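Local coordinates for cytoplasmic protein (Cryptococcus neoformans var. grubii serotype A, PDB 7LPO), which probably hydrolyses steryl beta-glucosides, as a fungal sterylglucosidase of glycoside hydrolase family 5, at residues Ser414-Gln428 against Ser441-Phe453. Sequence-based numbering, arbitrary orientation.
Sequences SRIRLHHPESIHFIQ and SFLKGRACSSPHF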
loop_
_atom_site.group_PDB
_atom_site.type_symbol
_atom_site.label_atom_id
_atom_site.label_comp_id
_atom_site.label_asym_id
_atom_site.label_seq_id
_atom_site.Cartn_x
_atom_site.Cartn_y
_atom_site.Cartn_z
ATOM N N SER A 414 -1.678 2.058 20.466
ATOM C CA SER A 414 -2.438 2.134 21.710
ATOM C C SER A 414 -3.839 2.679 21.471
ATOM O O SER A 414 -4.811 2.205 22.071
ATOM C CB SER A 414 -1.711 3.007 22.730
ATOM O OG SER A 414 -0.458 2.452 23.050
ATOM N N ARG A 415 -3.964 3.689 20.611
ATOM C CA ARG A 415 -5.284 4.242 20.338
ATOM C C ARG A 415 -6.169 3.221 19.645
ATOM O O ARG A 415 -7.358 3.110 19.960
ATOM C CB ARG A 415 -5.185 5.510 19.482
ATOM C CG ARG A 415 -6.549 6.161 19.208
ATOM C CD ARG A 415 -7.173 6.702 20.504
ATOM N NE ARG A 415 -6.177 7.513 21.198
ATOM C CZ ARG A 415 -5.967 8.804 20.956
ATOM N NH1 ARG A 415 -6.722 9.444 20.066
ATOM N NH2 ARG A 415 -5.012 9.452 21.612
ATOM N N ILE A 416 -5.612 2.474 18.692
ATOM C CA ILE A 416 -6.398 1.456 17.994
ATOM C C ILE A 416 -6.983 0.467 18.992
ATOM O O ILE A 416 -8.171 0.133 18.936
ATOM C CB ILE A 416 -5.540 0.736 16.936
ATOM C CG1 ILE A 416 -5.194 1.688 15.788
ATOM C CG2 ILE A 416 -6.241 -0.541 16.467
ATOM C CD1 ILE A 416 -6.358 2.153 14.956
ATOM N N ARG A 417 -6.156 -0.011 19.928
ATOM C CA ARG A 417 -6.608 -1.024 20.877
ATOM C C ARG A 417 -7.629 -0.460 21.860
ATOM O O ARG A 417 -8.461 -1.207 22.385
ATOM C CB ARG A 417 -5.413 -1.607 21.633
ATOM C CG ARG A 417 -4.590 -2.639 20.837
ATOM C CD ARG A 417 -5.032 -4.084 21.104
ATOM N NE ARG A 417 -4.410 -5.013 20.160
ATOM C CZ ARG A 417 -3.160 -5.448 20.250
ATOM N NH1 ARG A 417 -2.387 -5.065 21.254
ATOM N NH2 ARG A 417 -2.680 -6.276 19.338
ATOM N N LEU A 418 -7.592 0.850 22.109
ATOM C CA LEU A 418 -8.575 1.456 22.996
ATOM C C LEU A 418 -9.983 1.227 22.473
ATOM O O LEU A 418 -10.902 0.947 23.244
ATOM C CB LEU A 418 -8.291 2.951 23.135
ATOM C CG LEU A 418 -9.148 3.731 24.123
ATOM C CD1 LEU A 418 -8.994 3.153 25.529
ATOM C CD2 LEU A 418 -8.775 5.202 24.094
ATOM N N HIS A 419 -10.169 1.332 21.159
ATOM C CA HIS A 419 -11.481 1.182 20.548
ATOM C C HIS A 419 -11.708 -0.200 19.952
ATOM O O HIS A 419 -12.859 -0.581 19.728
ATOM C CB HIS A 419 -11.666 2.246 19.456
ATOM C CG HIS A 419 -11.459 3.642 19.946
ATOM N ND1 HIS A 419 -12.196 4.180 20.977
ATOM C CD2 HIS A 419 -10.587 4.604 19.563
ATOM C CE1 HIS A 419 -11.791 5.417 21.205
ATOM N NE2 HIS A 419 -10.816 5.698 20.360
ATOM N N HIS A 420 -10.647 -0.953 19.696
ATOM C CA HIS A 420 -10.731 -2.279 19.091
ATOM C C HIS A 420 -9.837 -3.182 19.931
ATOM O O HIS A 420 -8.667 -3.412 19.591
ATOM C CB HIS A 420 -10.319 -2.235 17.621
ATOM C CG HIS A 420 -10.579 -3.507 16.882
ATOM N ND1 HIS A 420 -10.426 -3.617 15.518
ATOM C CD2 HIS A 420 -10.952 -4.732 17.321
ATOM C CE1 HIS A 420 -10.695 -4.856 15.148
ATOM N NE2 HIS A 420 -11.028 -5.549 16.222
ATOM N N PRO A 421 -10.358 -3.703 21.048
ATOM C CA PRO A 421 -9.488 -4.414 22.000
ATOM C C PRO A 421 -8.783 -5.622 21.425
ATOM O O PRO A 421 -7.658 -5.910 21.847
ATOM C CB PRO A 421 -10.451 -4.827 23.123
ATOM C CG PRO A 421 -11.580 -3.851 23.045
ATOM C CD PRO A 421 -11.712 -3.475 21.589
ATOM N N GLU A 422 -9.408 -6.356 20.505
ATOM C CA GLU A 422 -8.814 -7.552 19.918
ATOM C C GLU A 422 -8.139 -7.277 18.576
ATOM O O GLU A 422 -7.926 -8.209 17.789
ATOM C CB GLU A 422 -9.879 -8.634 19.735
ATOM C CG GLU A 422 -10.585 -9.055 21.006
ATOM C CD GLU A 422 -9.674 -9.800 21.956
ATOM O OE1 GLU A 422 -8.510 -10.075 21.586
ATOM O OE2 GLU A 422 -10.120 -10.102 23.081
ATOM N N SER A 423 -7.796 -6.024 18.300
ATOM C CA SER A 423 -7.273 -5.685 16.987
ATOM C C SER A 423 -5.933 -6.359 16.733
ATOM O O SER A 423 -5.047 -6.385 17.592
ATOM C CB SER A 423 -7.113 -4.173 16.843
ATOM O OG SER A 423 -6.495 -3.863 15.602
ATOM N N ILE A 424 -5.786 -6.894 15.530
ATOM C CA ILE A 424 -4.479 -7.294 15.035
ATOM C C ILE A 424 -3.740 -6.040 14.589
ATOM O O ILE A 424 -4.282 -5.219 13.843
ATOM C CB ILE A 424 -4.616 -8.308 13.886
ATOM C CG1 ILE A 424 -5.248 -9.607 14.401
ATOM C CG2 ILE A 424 -3.262 -8.604 13.284
ATOM C CD1 ILE A 424 -5.662 -10.572 13.306
ATOM N N HIS A 425 -2.512 -5.875 15.071
ATOM C CA HIS A 425 -1.642 -4.806 14.600
ATOM C C HIS A 425 -0.934 -5.266 13.331
ATOM O O HIS A 425 -0.077 -6.160 13.373
ATOM C CB HIS A 425 -0.631 -4.431 15.673
ATOM C CG HIS A 425 -1.224 -3.687 16.821
ATOM N ND1 HIS A 425 -2.264 -2.796 16.669
ATOM C CD2 HIS A 425 -0.932 -3.709 18.142
ATOM C CE1 HIS A 425 -2.580 -2.292 17.849
ATOM N NE2 HIS A 425 -1.786 -2.828 18.759
ATOM N N PHE A 426 -1.315 -4.678 12.199
ATOM C CA PHE A 426 -0.629 -4.905 10.937
ATOM C C PHE A 426 0.496 -3.887 10.851
ATOM O O PHE A 426 0.252 -2.687 10.672
ATOM C CB PHE A 426 -1.597 -4.805 9.766
ATOM C CG PHE A 426 -2.554 -5.970 9.676
ATOM C CD1 PHE A 426 -2.214 -7.107 8.979
ATOM C CD2 PHE A 426 -3.787 -5.924 10.310
ATOM C CE1 PHE A 426 -3.080 -8.171 8.899
ATOM C CE2 PHE A 426 -4.676 -6.987 10.228
ATOM C CZ PHE A 426 -4.322 -8.110 9.522
ATOM N N ILE A 427 1.721 -4.368 11.017
ATOM C CA ILE A 427 2.886 -3.516 11.210
ATOM C C ILE A 427 3.535 -3.283 9.856
ATOM O O ILE A 427 4.117 -4.200 9.269
ATOM C CB ILE A 427 3.869 -4.137 12.208
ATOM C CG1 ILE A 427 3.224 -4.184 13.600
ATOM C CG2 ILE A 427 5.159 -3.344 12.239
ATOM C CD1 ILE A 427 3.554 -5.419 14.369
ATOM N N GLN A 428 3.432 -2.058 9.357
ATOM C CA GLN A 428 3.975 -1.678 8.058
ATOM C C GLN A 428 5.148 -0.750 8.324
ATOM O O GLN A 428 4.977 0.462 8.464
ATOM C CB GLN A 428 2.932 -0.994 7.183
ATOM C CG GLN A 428 3.327 -0.924 5.714
ATOM C CD GLN A 428 2.561 0.149 4.963
ATOM O OE1 GLN A 428 3.115 0.853 4.120
ATOM N NE2 GLN A 428 1.274 0.268 5.258
ATOM N N SER A 441 4.788 -5.765 25.186
ATOM C CA SER A 441 3.798 -5.044 25.978
ATOM C C SER A 441 2.805 -4.297 25.097
ATOM O O SER A 441 1.733 -3.915 25.575
ATOM C CB SER A 441 4.481 -4.057 26.936
ATOM O OG SER A 441 5.518 -3.329 26.300
ATOM N N PHE A 442 3.141 -4.072 23.825
ATOM C CA PHE A 442 2.224 -3.470 22.862
ATOM C C PHE A 442 1.730 -4.458 21.816
ATOM O O PHE A 442 0.584 -4.359 21.377
ATOM C CB PHE A 442 2.897 -2.288 22.149
ATOM C CG PHE A 442 3.065 -1.074 23.012
ATOM C CD1 PHE A 442 3.956 -1.080 24.068
ATOM C CD2 PHE A 442 2.337 0.079 22.760
ATOM C CE1 PHE A 442 4.110 0.039 24.867
ATOM C CE2 PHE A 442 2.483 1.198 23.551
ATOM C CZ PHE A 442 3.367 1.181 24.607
ATOM N N LEU A 443 2.569 -5.401 21.395
ATOM C CA LEU A 443 2.121 -6.413 20.444
ATOM C C LEU A 443 1.111 -7.358 21.086
ATOM O O LEU A 443 0.045 -7.623 20.517
ATOM C CB LEU A 443 3.319 -7.194 19.919
ATOM C CG LEU A 443 4.325 -6.429 19.064
ATOM C CD1 LEU A 443 5.466 -7.345 18.666
ATOM C CD2 LEU A 443 3.642 -5.854 17.848
ATOM N N LYS A 444 1.451 -7.892 22.265
ATOM C CA LYS A 444 0.555 -8.725 23.063
ATOM C C LYS A 444 0.058 -9.932 22.274
ATOM O O LYS A 444 -1.108 -10.313 22.367
ATOM C CB LYS A 444 -0.623 -7.905 23.591
ATOM C CG LYS A 444 -0.256 -6.858 24.637
ATOM C CD LYS A 444 -1.518 -6.248 25.283
ATOM C CE LYS A 444 -1.162 -5.216 26.351
ATOM N NZ LYS A 444 -2.351 -4.458 26.842
ATOM N N GLY A 445 0.948 -10.532 21.487
ATOM C CA GLY A 445 0.631 -11.758 20.782
ATOM C C GLY A 445 -0.449 -11.637 19.736
ATOM O O GLY A 445 -1.103 -12.629 19.409
ATOM N N ARG A 446 -0.646 -10.450 19.179
ATOM C CA ARG A 446 -1.719 -10.274 18.205
ATOM C C ARG A 446 -1.257 -9.248 17.167
ATOM O O ARG A 446 -1.677 -8.085 17.168
ATOM C CB ARG A 446 -3.019 -9.843 18.881
ATOM C CG ARG A 446 -4.223 -9.942 17.980
ATOM C CD ARG A 446 -5.456 -10.439 18.731
ATOM N NE ARG A 446 -6.601 -10.477 17.825
ATOM C CZ ARG A 446 -6.803 -11.442 16.936
ATOM N NH1 ARG A 446 -5.946 -12.455 16.869
ATOM N NH2 ARG A 446 -7.852 -11.399 16.127
ATOM N N ALA A 447 -0.412 -9.709 16.248
ATOM C CA ALA A 447 0.212 -8.826 15.278
ATOM C C ALA A 447 0.541 -9.605 14.012
ATOM O O ALA A 447 0.517 -10.832 13.988
ATOM C CB ALA A 447 1.475 -8.178 15.860
ATOM N N CYS A 448 0.864 -8.859 12.958
ATOM C CA CYS A 448 1.174 -9.417 11.648
ATOM C C CYS A 448 2.008 -8.380 10.914
ATOM O O CYS A 448 1.664 -7.200 10.911
ATOM C CB CYS A 448 -0.111 -9.743 10.863
ATOM S SG CYS A 448 0.128 -10.272 9.131
ATOM N N SER A 449 3.103 -8.814 10.317
ATOM C CA SER A 449 3.949 -7.932 9.527
ATOM C C SER A 449 3.285 -7.707 8.176
ATOM O O SER A 449 2.790 -8.655 7.559
ATOM C CB SER A 449 5.335 -8.561 9.360
ATOM O OG SER A 449 6.211 -7.675 8.692
ATOM N N SER A 450 3.253 -6.456 7.716
ATOM C CA SER A 450 2.515 -6.097 6.502
ATOM C C SER A 450 3.367 -5.245 5.570
ATOM O O SER A 450 2.974 -4.142 5.189
ATOM C CB SER A 450 1.214 -5.378 6.863
ATOM O OG SER A 450 1.445 -4.158 7.561
ATOM N N PRO A 451 4.512 -5.752 5.130
ATOM C CA PRO A 451 5.304 -5.009 4.144
ATOM C C PRO A 451 4.603 -4.959 2.792
ATOM O O PRO A 451 3.713 -5.754 2.479
ATOM C CB PRO A 451 6.603 -5.814 4.060
ATOM C CG PRO A 451 6.132 -7.246 4.264
ATOM C CD PRO A 451 4.998 -7.136 5.298
ATOM N N HIS A 452 5.026 -3.998 1.977
ATOM C CA HIS A 452 4.648 -3.956 0.574
ATOM C C HIS A 452 5.803 -4.472 -0.275
ATOM O O HIS A 452 6.968 -4.402 0.122
ATOM C CB HIS A 452 4.265 -2.539 0.146
ATOM C CG HIS A 452 3.136 -1.957 0.941
ATOM N ND1 HIS A 452 2.712 -0.657 0.785
ATOM C CD2 HIS A 452 2.341 -2.500 1.894
ATOM C CE1 HIS A 452 1.714 -0.418 1.616
ATOM N NE2 HIS A 452 1.465 -1.521 2.298
ATOM N N PHE A 453 5.469 -5.030 -1.433
ATOM C CA PHE A 453 6.488 -5.420 -2.394
ATOM C C PHE A 453 5.991 -5.178 -3.806
ATOM O O PHE A 453 4.897 -5.621 -4.166
ATOM C CB PHE A 453 6.886 -6.889 -2.271
ATOM C CG PHE A 453 7.889 -7.301 -3.303
ATOM C CD1 PHE A 453 9.241 -7.130 -3.072
ATOM C CD2 PHE A 453 7.486 -7.815 -4.523
ATOM C CE1 PHE A 453 10.174 -7.483 -4.031
ATOM C CE2 PHE A 453 8.424 -8.170 -5.479
ATOM C CZ PHE A 453 9.768 -7.994 -5.227
HETATM O O HOH W 1 -3.298 -3.639 23.840
HETATM O O HOH W 2 -0.771 -1.806 21.310
HETATM O O HOH W 3 7.119 -5.271 9.435
#
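Ile-427 N donates to Cys-448 O (2.8 Å), and His-425 O and Ile-427 O accept from the backbone N of Cys-448 and Ser-450, zipping strand 424-427 to strand 447-449 in parallel register. Packing is tight on both faces of this pair. On one, Ile-427 CD1 presses crosswise on Leu-443 CD2 (3.5 Å) and also meets Ala-447 CB, under helix 400-419. On the other, Cys-448 SG, swung anti to its own N (chi1 173°), lies obliquely beside the Phe-426 ring at CE1 (3.8 Å), while Ile-424 CG2 sits over a face of that ring toward its rim. Ile-424 CG1 in turn lies over the centre of the Arg-446 guanidinium, 3.5 Å from CZ; Arg-446 NE reaches Glu-422 O in a short bond (2.6 Å), coming from above the carbonyl plane, and its NH1 binds Ile-21 O. The strands are neighbours in the (beta/alpha)8 (TIM) barrel expected of a family 5 glycoside hydrolase, strand 263-267 flanking 424-427 and strand 518-522 following 447-449. Past the strand ends, Gln-428 OE1 lies over one face of the His-452 ring, 3.1 Å from CE1, the amide and ring planes 33° apart; Glu-271 binds both side chains, through its N and OE2, and a bound Tris molecule lies close to His-452. At the other end of the pair, Arg-417 bends at chi2 (-94°) and grips Ser-423 O side-on with NE and NH2, NH2 also donating to Leu-443 O (3.3 Å), while His-425 NE2 lies over the guanidinium centre. Beyond it the contact thins and turns watery: Arg-417 NH1 bonds only weakly to Phe-442 O, one water accepts from NH1 and, weakly, from Lys-444 NZ, another joins His-425 NE2 to Phe-442 O, and exposed Ser-414 merely brings OG to Phe-442 CE2 (3.2 Å), its hydrogen bond going to Leu-410 O.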